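Local coordinates for uncharacterized protein (Mycobacterium tuberculosis, PDB 6Y56) that is the nucleotidyltransferase toxin MenT4 of a toxin-antitoxin system and probably acts by adding nucleotides to tRNA acceptor stems, at residues A[47-61]-A[133-145]. Residues are numbered along the deposited sequence; the frame is centred on the assembly and turned at random.
Sequences VFKGGTSLRKCRLGN and LALPSELLAFIQL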
ATOM      1  N   VAL A  47      -1.856  -1.097 -11.667  1.00 11.37           N
ATOM      2  CA  VAL A  47      -1.610  -2.208 -10.753  1.00 12.35           C
ATOM      3  C   VAL A  47      -1.955  -1.740  -9.344  1.00 11.81           C
ATOM      4  O   VAL A  47      -1.536  -0.656  -8.930  1.00 12.54           O
ATOM      5  CB  VAL A  47      -0.146  -2.696 -10.832  1.00 11.50           C
ATOM      6  CG1 VAL A  47       0.104  -3.797  -9.821  1.00 12.14           C
ATOM      7  CG2 VAL A  47       0.151  -3.218 -12.230  1.00 13.92           C
ATOM      8  N   PHE A  48      -2.710  -2.559  -8.610  1.00 11.55           N
ATOM      9  CA  PHE A  48      -3.085  -2.273  -7.228  1.00 11.50           C
ATOM     10  C   PHE A  48      -1.898  -2.589  -6.320  1.00 13.00           C
ATOM     11  O   PHE A  48      -1.291  -3.658  -6.427  1.00 11.23           O
ATOM     12  CB  PHE A  48      -4.283  -3.178  -6.925  1.00 12.50           C
ATOM     13  CG  PHE A  48      -4.958  -2.953  -5.593  1.00 11.48           C
ATOM     14  CD1 PHE A  48      -4.968  -1.719  -4.958  1.00 11.98           C
ATOM     15  CD2 PHE A  48      -5.638  -4.016  -5.001  1.00 12.48           C
ATOM     16  CE1 PHE A  48      -5.621  -1.546  -3.736  1.00 14.59           C
ATOM     17  CE2 PHE A  48      -6.295  -3.847  -3.796  1.00 13.39           C
ATOM     18  CZ  PHE A  48      -6.287  -2.618  -3.167  1.00 13.78           C
ATOM     19  N   LYS A  49      -1.552  -1.671  -5.423  1.00 12.23           N
ATOM     20  CA  LYS A  49      -0.358  -1.871  -4.589  1.00 11.70           C
ATOM     21  C   LYS A  49      -0.593  -1.322  -3.182  1.00 11.59           C
ATOM     22  O   LYS A  49      -1.719  -1.044  -2.778  1.00 12.63           O
ATOM     23  CB  LYS A  49       0.891  -1.281  -5.258  1.00 12.38           C
ATOM     24  CG  LYS A  49       0.883   0.230  -5.394  1.00 13.16           C
ATOM     25  CD  LYS A  49       2.171   0.685  -6.089  1.00 15.25           C
ATOM     26  CE  LYS A  49       2.324   2.184  -6.064  1.00 19.07           C
ATOM     27  NZ  LYS A  49       3.293   2.540  -5.003  1.00 22.13           N
ATOM     28  N   GLY A  50       0.490  -1.230  -2.411  1.00 13.24           N
ATOM     29  CA  GLY A  50       0.433  -0.631  -1.095  1.00 13.24           C
ATOM     30  C   GLY A  50      -0.211  -1.512  -0.040  1.00 13.96           C
ATOM     31  O   GLY A  50      -0.611  -2.655  -0.267  1.00 13.04           O
ATOM     32  N   GLY A  51      -0.328  -0.927   1.153  1.00 13.34           N
ATOM     33  CA  GLY A  51      -0.846  -1.663   2.297  1.00 13.77           C
ATOM     34  C   GLY A  51      -2.265  -2.155   2.112  1.00 14.16           C
ATOM     35  O   GLY A  51      -2.641  -3.179   2.676  1.00 14.26           O
ATOM     36  N   THR A  52      -3.075  -1.451   1.328  1.00 13.43           N
ATOM     37  CA  THR A  52      -4.437  -1.927   1.149  1.00 13.19           C
ATOM     38  C   THR A  52      -4.504  -3.123   0.211  1.00 12.62           C
ATOM     39  O   THR A  52      -5.365  -3.988   0.396  1.00 12.40           O
ATOM     40  CB  THR A  52      -5.352  -0.785   0.720  1.00 13.86           C
ATOM     41  OG1 THR A  52      -5.160   0.291   1.648  1.00 15.06           O
ATOM     42  CG2 THR A  52      -6.833  -1.208   0.736  1.00 14.63           C
ATOM     43  N   SER A  53      -3.593  -3.217  -0.763  1.00 12.23           N
ATOM     44  CA  SER A  53      -3.536  -4.442  -1.551  1.00 12.49           C
ATOM     45  C   SER A  53      -3.131  -5.617  -0.675  1.00 13.11           C
ATOM     46  O   SER A  53      -3.632  -6.734  -0.848  1.00 13.22           O
ATOM     47  CB  SER A  53      -2.619  -4.284  -2.767  1.00 12.06           C
ATOM     48  OG  SER A  53      -1.243  -4.299  -2.422  1.00 13.34           O
ATOM     49  N   LEU A  54      -2.260  -5.369   0.307  1.00 12.04           N
ATOM     50  CA  LEU A  54      -1.886  -6.413   1.250  1.00 15.09           C
ATOM     51  C   LEU A  54      -3.095  -6.873   2.051  1.00 13.32           C
ATOM     52  O   LEU A  54      -3.325  -8.082   2.203  1.00 14.44           O
ATOM     53  CB  LEU A  54      -0.773  -5.892   2.162  1.00 14.85           C
ATOM     54  CG  LEU A  54      -0.116  -6.779   3.208  1.00 18.97           C
ATOM     55  CD1 LEU A  54       0.721  -7.862   2.544  1.00 22.25           C
ATOM     56  CD2 LEU A  54       0.730  -5.910   4.146  1.00 18.16           C
ATOM     57  N   ARG A  55      -3.908  -5.926   2.522  1.00 13.19           N
ATOM     58  CA  ARG A  55      -5.140  -6.260   3.229  1.00 12.57           C
ATOM     59  C   ARG A  55      -6.099  -7.043   2.340  1.00 13.62           C
ATOM     60  O   ARG A  55      -6.602  -8.101   2.732  1.00 13.50           O
ATOM     61  CB  ARG A  55      -5.815  -4.981   3.721  1.00 13.21           C
ATOM     62  CG  ARG A  55      -7.290  -5.156   4.017  1.00 16.23           C
ATOM     63  CD  ARG A  55      -7.557  -6.001   5.251  1.00 15.23           C
ATOM     64  NE  ARG A  55      -9.000  -6.137   5.424  1.00 15.53           N
ATOM     65  CZ  ARG A  55      -9.622  -6.334   6.582  1.00 17.51           C
ATOM     66  NH1 ARG A  55      -8.933  -6.463   7.715  1.00 18.34           N
ATOM     67  NH2 ARG A  55     -10.948  -6.416   6.600  1.00 17.29           N
ATOM     68  N   LYS A  56      -6.375  -6.540   1.137  1.00 12.54           N
ATOM     69  CA  LYS A  56      -7.460  -7.124   0.344  1.00 13.03           C
ATOM     70  C   LYS A  56      -7.097  -8.501  -0.186  1.00 12.61           C
ATOM     71  O   LYS A  56      -7.959  -9.390  -0.256  1.00 13.37           O
ATOM     72  CB  LYS A  56      -7.807  -6.238  -0.857  1.00 13.42           C
ATOM     73  CG  LYS A  56      -8.249  -4.832  -0.517  1.00 17.66           C
ATOM     74  CD  LYS A  56      -9.442  -4.826   0.415  1.00 15.23           C
ATOM     75  CE  LYS A  56      -9.954  -3.403   0.623  1.00 15.25           C
ATOM     76  NZ  LYS A  56     -11.185  -3.369   1.470  1.00 16.94           N
ATOM     77  N   CYS A  57      -5.849  -8.691  -0.600  1.00 11.87           N
ATOM     78  CA  CYS A  57      -5.505  -9.803  -1.464  1.00 13.58           C
ATOM     79  C   CYS A  57      -4.490 -10.755  -0.854  1.00 15.75           C
ATOM     80  O   CYS A  57      -4.232 -11.812  -1.443  1.00 16.51           O
ATOM     81  CB  CYS A  57      -4.974  -9.259  -2.801  1.00 15.16           C
ATOM     82  SG  CYS A  57      -6.273  -8.431  -3.774  1.00 16.08           S
ATOM     83  N   ARG A  58      -3.921 -10.429   0.303  1.00 13.81           N
ATOM     84  CA  ARG A  58      -2.983 -11.341   0.938  1.00 12.65           C
ATOM     85  C   ARG A  58      -3.334 -11.657   2.382  1.00 15.30           C
ATOM     86  O   ARG A  58      -3.220 -12.818   2.788  1.00 15.84           O
ATOM     87  CB  ARG A  58      -1.571 -10.763   0.848  1.00 14.79           C
ATOM     88  CG  ARG A  58      -1.101 -10.579  -0.599  1.00 14.73           C
ATOM     89  CD  ARG A  58       0.392 -10.381  -0.684  1.00 16.08           C
ATOM     90  NE  ARG A  58       0.820  -9.961  -2.014  1.00 18.38           N
ATOM     91  CZ  ARG A  58       1.063 -10.770  -3.036  1.00 19.19           C
ATOM     92  NH1 ARG A  58       0.911 -12.089  -2.899  1.00 21.66           N
ATOM     93  NH2 ARG A  58       1.458 -10.249  -4.202  1.00 14.52           N
ATOM     94  N   LEU A  59      -3.763 -10.673   3.169  1.00 13.96           N
ATOM     95  CA  LEU A  59      -3.990 -10.890   4.595  1.00 14.94           C
ATOM     96  C   LEU A  59      -5.455 -11.050   4.970  1.00 15.92           C
ATOM     97  O   LEU A  59      -5.772 -11.870   5.840  1.00 16.90           O
ATOM     98  CB  LEU A  59      -3.383  -9.743   5.418  1.00 15.03           C
ATOM     99  CG  LEU A  59      -1.884  -9.505   5.236  1.00 15.68           C
ATOM    100  CD1 LEU A  59      -1.432  -8.367   6.138  1.00 17.35           C
ATOM    101  CD2 LEU A  59      -1.058 -10.759   5.527  1.00 18.12           C
ATOM    102  N   GLY A  60      -6.350 -10.267   4.381  1.00 14.87           N
ATOM    103  CA  GLY A  60      -7.733 -10.273   4.823  1.00 14.09           C
ATOM    104  C   GLY A  60      -7.824  -9.948   6.300  1.00 16.80           C
ATOM    105  O   GLY A  60      -7.214  -8.996   6.793  1.00 17.42           O
ATOM    106  N   ASN A  61      -8.618 -10.747   7.015  1.00 21.05           N
ATOM    107  CA  ASN A  61      -8.920 -10.544   8.460  1.00 25.17           C
ATOM    108  C   ASN A  61      -7.675 -10.641   9.351  1.00 21.45           C
ATOM    109  O   ASN A  61      -7.756 -10.167  10.497  1.00 25.12           O
ATOM    110  CB  ASN A  61     -10.022 -11.494   8.932  1.00 29.92           C
ATOM    111  CG  ASN A  61      -9.612 -12.950   8.864  1.00 31.10           C
ATOM    112  OD1 ASN A  61      -9.796 -13.691   9.823  1.00 43.12           O
ATOM    113  ND2 ASN A  61      -9.058 -13.371   7.739  1.00 34.21           N
ATOM    114  N   LEU A 133       6.453  -0.094 -11.926  1.00 16.78           N
ATOM    115  CA  LEU A 133       6.867  -1.195 -11.067  1.00 15.66           C
ATOM    116  C   LEU A 133       7.974  -1.994 -11.738  1.00 16.60           C
ATOM    117  O   LEU A 133       8.076  -2.060 -12.966  1.00 18.62           O
ATOM    118  CB  LEU A 133       5.695  -2.122 -10.763  1.00 16.51           C
ATOM    119  CG  LEU A 133       4.637  -1.487  -9.863  1.00 15.36           C
ATOM    120  CD1 LEU A 133       3.458  -2.418  -9.686  1.00 17.41           C
ATOM    121  CD2 LEU A 133       5.214  -1.104  -8.498  1.00 17.44           C
ATOM    122  N   ALA A 134       8.808  -2.608 -10.912  1.00 15.67           N
ATOM    123  CA  ALA A 134       9.949  -3.353 -11.421  1.00 15.77           C
ATOM    124  C   ALA A 134       9.593  -4.779 -11.808  1.00 16.57           C
ATOM    125  O   ALA A 134      10.195  -5.322 -12.738  1.00 18.75           O
ATOM    126  CB  ALA A 134      11.064  -3.381 -10.374  1.00 17.44           C
ATOM    127  N   LEU A 135       8.632  -5.397 -11.126  1.00 14.55           N
ATOM    128  CA  LEU A 135       8.314  -6.805 -11.295  1.00 14.69           C
ATOM    129  C   LEU A 135       6.912  -6.980 -11.860  1.00 15.93           C
ATOM    130  O   LEU A 135       6.038  -6.142 -11.630  1.00 15.11           O
ATOM    131  CB  LEU A 135       8.382  -7.530  -9.945  1.00 15.21           C
ATOM    132  CG  LEU A 135       9.728  -7.504  -9.232  1.00 15.52           C
ATOM    133  CD1 LEU A 135       9.639  -8.307  -7.949  1.00 18.55           C
ATOM    134  CD2 LEU A 135      10.820  -8.060 -10.138  1.00 19.09           C
ATOM    135  N   PRO A 136       6.658  -8.073 -12.581  1.00 15.38           N
ATOM    136  CA  PRO A 136       5.301  -8.328 -13.070  1.00 14.03           C
ATOM    137  C   PRO A 136       4.328  -8.459 -11.912  1.00 15.05           C
ATOM    138  O   PRO A 136       4.661  -8.975 -10.845  1.00 14.20           O
ATOM    139  CB  PRO A 136       5.438  -9.654 -13.824  1.00 17.45           C
ATOM    140  CG  PRO A 136       6.884  -9.741 -14.177  1.00 22.44           C
ATOM    141  CD  PRO A 136       7.622  -9.082 -13.055  1.00 18.75           C
ATOM    142  N   SER A 137       3.108  -7.990 -12.135  1.00 12.81           N
ATOM    143  CA  SER A 137       2.082  -8.092 -11.109  1.00 13.32           C
ATOM    144  C   SER A 137       1.625  -9.538 -10.946  1.00 12.14           C
ATOM    145  O   SER A 137       1.861 -10.401 -11.803  1.00 14.52           O
ATOM    146  CB  SER A 137       0.864  -7.252 -11.491  1.00 13.50           C
ATOM    147  OG  SER A 137       0.370  -7.603 -12.768  1.00 15.88           O
ATOM    148  N   GLU A 138       0.948  -9.782  -9.837  1.00 12.18           N
ATOM    149  CA  GLU A 138       0.350 -11.068  -9.534  1.00 12.15           C
ATOM    150  C   GLU A 138      -1.137 -10.808  -9.493  1.00 13.77           C
ATOM    151  O   GLU A 138      -1.644 -10.065  -8.647  1.00 13.33           O
ATOM    152  CB  GLU A 138       0.840 -11.555  -8.184  1.00 14.52           C
ATOM    153  CG  GLU A 138       0.488 -13.006  -7.873  1.00 17.07           C
ATOM    154  CD  GLU A 138       0.982 -13.502  -6.530  1.00 19.66           C
ATOM    155  OE1 GLU A 138       1.467 -12.686  -5.727  1.00 20.93           O
ATOM    156  OE2 GLU A 138       0.882 -14.720  -6.293  1.00 21.66           O
ATOM    157  N   LEU A 139      -1.846 -11.566 -10.339  1.00 14.75           N
ATOM    158  CA  LEU A 139      -3.330 -11.527 -10.420  1.00 14.90           C
ATOM    159  C   LEU A 139      -3.884 -12.253  -9.192  1.00 15.16           C
ATOM    160  O   LEU A 139      -3.722 -13.484  -9.101  1.00 21.23           O
ATOM    161  CB  LEU A 139      -3.781 -12.229 -11.701  1.00 13.81           C
ATOM    162  CG  LEU A 139      -5.283 -12.178 -11.957  1.00 14.38           C
ATOM    163  CD1 LEU A 139      -5.740 -10.746 -12.183  1.00 13.79           C
ATOM    164  CD2 LEU A 139      -5.664 -13.059 -13.136  1.00 18.05           C
ATOM    165  N   LEU A 140      -4.562 -11.523  -8.312  1.00 13.11           N
ATOM    166  CA  LEU A 140      -5.029 -12.150  -7.053  1.00 13.00           C
ATOM    167  C   LEU A 140      -6.514 -11.902  -6.802  1.00 13.00           C
ATOM    168  O   LEU A 140      -7.022 -10.823  -7.118  1.00 14.37           O
ATOM    169  CB  LEU A 140      -4.247 -11.540  -5.883  1.00 14.60           C
ATOM    170  CG  LEU A 140      -2.759 -11.871  -5.789  1.00 14.63           C
ATOM    171  CD1 LEU A 140      -2.142 -11.176  -4.584  1.00 16.43           C
ATOM    172  CD2 LEU A 140      -2.549 -13.371  -5.698  1.00 18.74           C
ATOM    173  N   ALA A 141      -7.167 -12.931  -6.279  1.00 13.89           N
ATOM    174  CA  ALA A 141      -8.499 -12.796  -5.710  1.00 14.18           C
ATOM    175  C   ALA A 141      -8.436 -12.073  -4.360  1.00 13.83           C
ATOM    176  O   ALA A 141      -7.392 -12.006  -3.708  1.00 16.22           O
ATOM    177  CB  ALA A 141      -9.172 -14.169  -5.513  1.00 15.23           C
ATOM    178  N   PHE A 142      -9.570 -11.500  -3.953  1.00 12.67           N
ATOM    179  CA  PHE A 142      -9.689 -10.998  -2.591  1.00 13.51           C
ATOM    180  C   PHE A 142      -9.756 -12.174  -1.621  1.00 14.88           C
ATOM    181  O   PHE A 142     -10.371 -13.206  -1.917  1.00 16.93           O
ATOM    182  CB  PHE A 142     -10.989 -10.211  -2.431  1.00 14.86           C
ATOM    183  CG  PHE A 142     -10.962  -8.833  -3.043  1.00 14.40           C
ATOM    184  CD1 PHE A 142     -10.679  -8.627  -4.391  1.00 15.17           C
ATOM    185  CD2 PHE A 142     -11.232  -7.736  -2.257  1.00 14.34           C
ATOM    186  CE1 PHE A 142     -10.674  -7.327  -4.929  1.00 16.48           C
ATOM    187  CE2 PHE A 142     -11.237  -6.446  -2.788  1.00 15.20           C
ATOM    188  CZ  PHE A 142     -10.956  -6.242  -4.114  1.00 15.85           C
ATOM    189  N   ILE A 143      -9.086 -12.043  -0.476  1.00 13.81           N
ATOM    190  CA  ILE A 143      -9.253 -13.019   0.600  1.00 14.32           C
ATOM    191  C   ILE A 143     -10.707 -12.985   1.038  1.00 14.72           C
ATOM    192  O   ILE A 143     -11.257 -11.913   1.318  1.00 15.63           O
ATOM    193  CB  ILE A 143      -8.310 -12.672   1.761  1.00 14.56           C
ATOM    194  CG1 ILE A 143      -6.850 -12.623   1.290  1.00 16.86           C
ATOM    195  CG2 ILE A 143      -8.502 -13.644   2.907  1.00 17.86           C
ATOM    196  CD1 ILE A 143      -6.296 -13.977   0.893  1.00 18.70           C
ATOM    197  N   GLN A 144     -11.347 -14.150   1.071  1.00 15.77           N
ATOM    198  CA  GLN A 144     -12.780 -14.207   1.350  1.00 17.61           C
ATOM    199  C   GLN A 144     -13.063 -13.912   2.817  1.00 18.05           C
ATOM    200  O   GLN A 144     -12.471 -14.523   3.713  1.00 19.49           O
ATOM    201  CB  GLN A 144     -13.331 -15.583   0.986  1.00 19.85           C
ATOM    202  CG  GLN A 144     -13.404 -15.823  -0.512  1.00 25.24           C
ATOM    203  CD  GLN A 144     -13.901 -17.211  -0.872  1.00 35.19           C
ATOM    204  OE1 GLN A 144     -14.095 -18.063  -0.003  1.00 39.13           O
ATOM    205  NE2 GLN A 144     -14.095 -17.450  -2.164  1.00 38.70           N
ATOM    206  N   LEU A 145     -13.970 -12.972   3.061  1.00 15.74           N
ATOM    207  CA  LEU A 145     -14.366 -12.566   4.400  1.00 16.86           C
ATOM    208  C   LEU A 145     -15.878 -12.682   4.522  1.00 17.07           C
ATOM    209  O   LEU A 145     -16.589 -12.564   3.524  1.00 17.95           O
ATOM    210  CB  LEU A 145     -13.939 -11.116   4.675  1.00 17.09           C
ATOM    211  CG  LEU A 145     -12.441 -10.824   4.545  1.00 16.97           C
ATOM    212  CD1 LEU A 145     -12.160  -9.362   4.892  1.00 17.70           C
ATOM    213  CD2 LEU A 145     -11.610 -11.750   5.415  1.00 20.23           C
TER
HETATM  214  O   HOH W   1     -10.134  -9.453   1.623  1.00 21.89           O
HETATM  215  O   HOH W   2      -5.487 -13.727  -2.957  1.00 21.42           O
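Arg58 and Glu138 form a salt bridge in which one carboxylate oxygen takes both terminal nitrogens: NH1 and NH2 of Arg58 each lie 2.9 Å from Glu138 OE1. The oxygen sits in the guanidinium plane, and the carboxylate plane is turned 40° from it; NH2 meets OE1 nearly along the C-O axis, NH1 from above the carboxylate plane. Although CB of Arg58 points away from 133-145, the chain, extended from CG to NE, carries the guanidinium back over Leu140, whose CD1 stands 3.5 Å above the centre of one face. NH2 has a second partner in the backbone oxygen of Val161.

At the end of helix 50-59, Ile143 N donates to Lys56 O (2.9 Å, 156° at the hydrogen). A water bridges the same Lys56 O to Ile143 O, and another links Cys57 O to Ala141 O. The helix closes with a wider pi-type turn at 55-59, where Leu59 N bonds to Leu54 O and Gly60 N to Arg55 O, each five residues back, then leaves helical geometry at Gly60 with positive phi. This helix follows the edge strand 47-49 of the mixed sheet, a strand-helix arrangement consistent with a nucleotidyltransferase fold, and 133-145 runs past both elements.

Cys57 SG stands above the Phe142 ring at a distance, 4.8 Å from its centroid and 22° off the normal, a long sulfur-aromatic contact. Lys56 lies alongside that ring with CB and CG near CE2, and the bend at chi2 keeps CD beside the same atom, while NZ forms salt bridges with Asp29 and Asp25. Farther along, Leu145 CD2 packs 3.5 Å from Asn61 N, and its CD1 lies by Arg55 NH2, which is in a salt bridge with Asp25. In strand 47-49, Val47 CG1, anti to the backbone N, reaches Leu133 CD1 at 3.6 Å and also touches Ser137 CB.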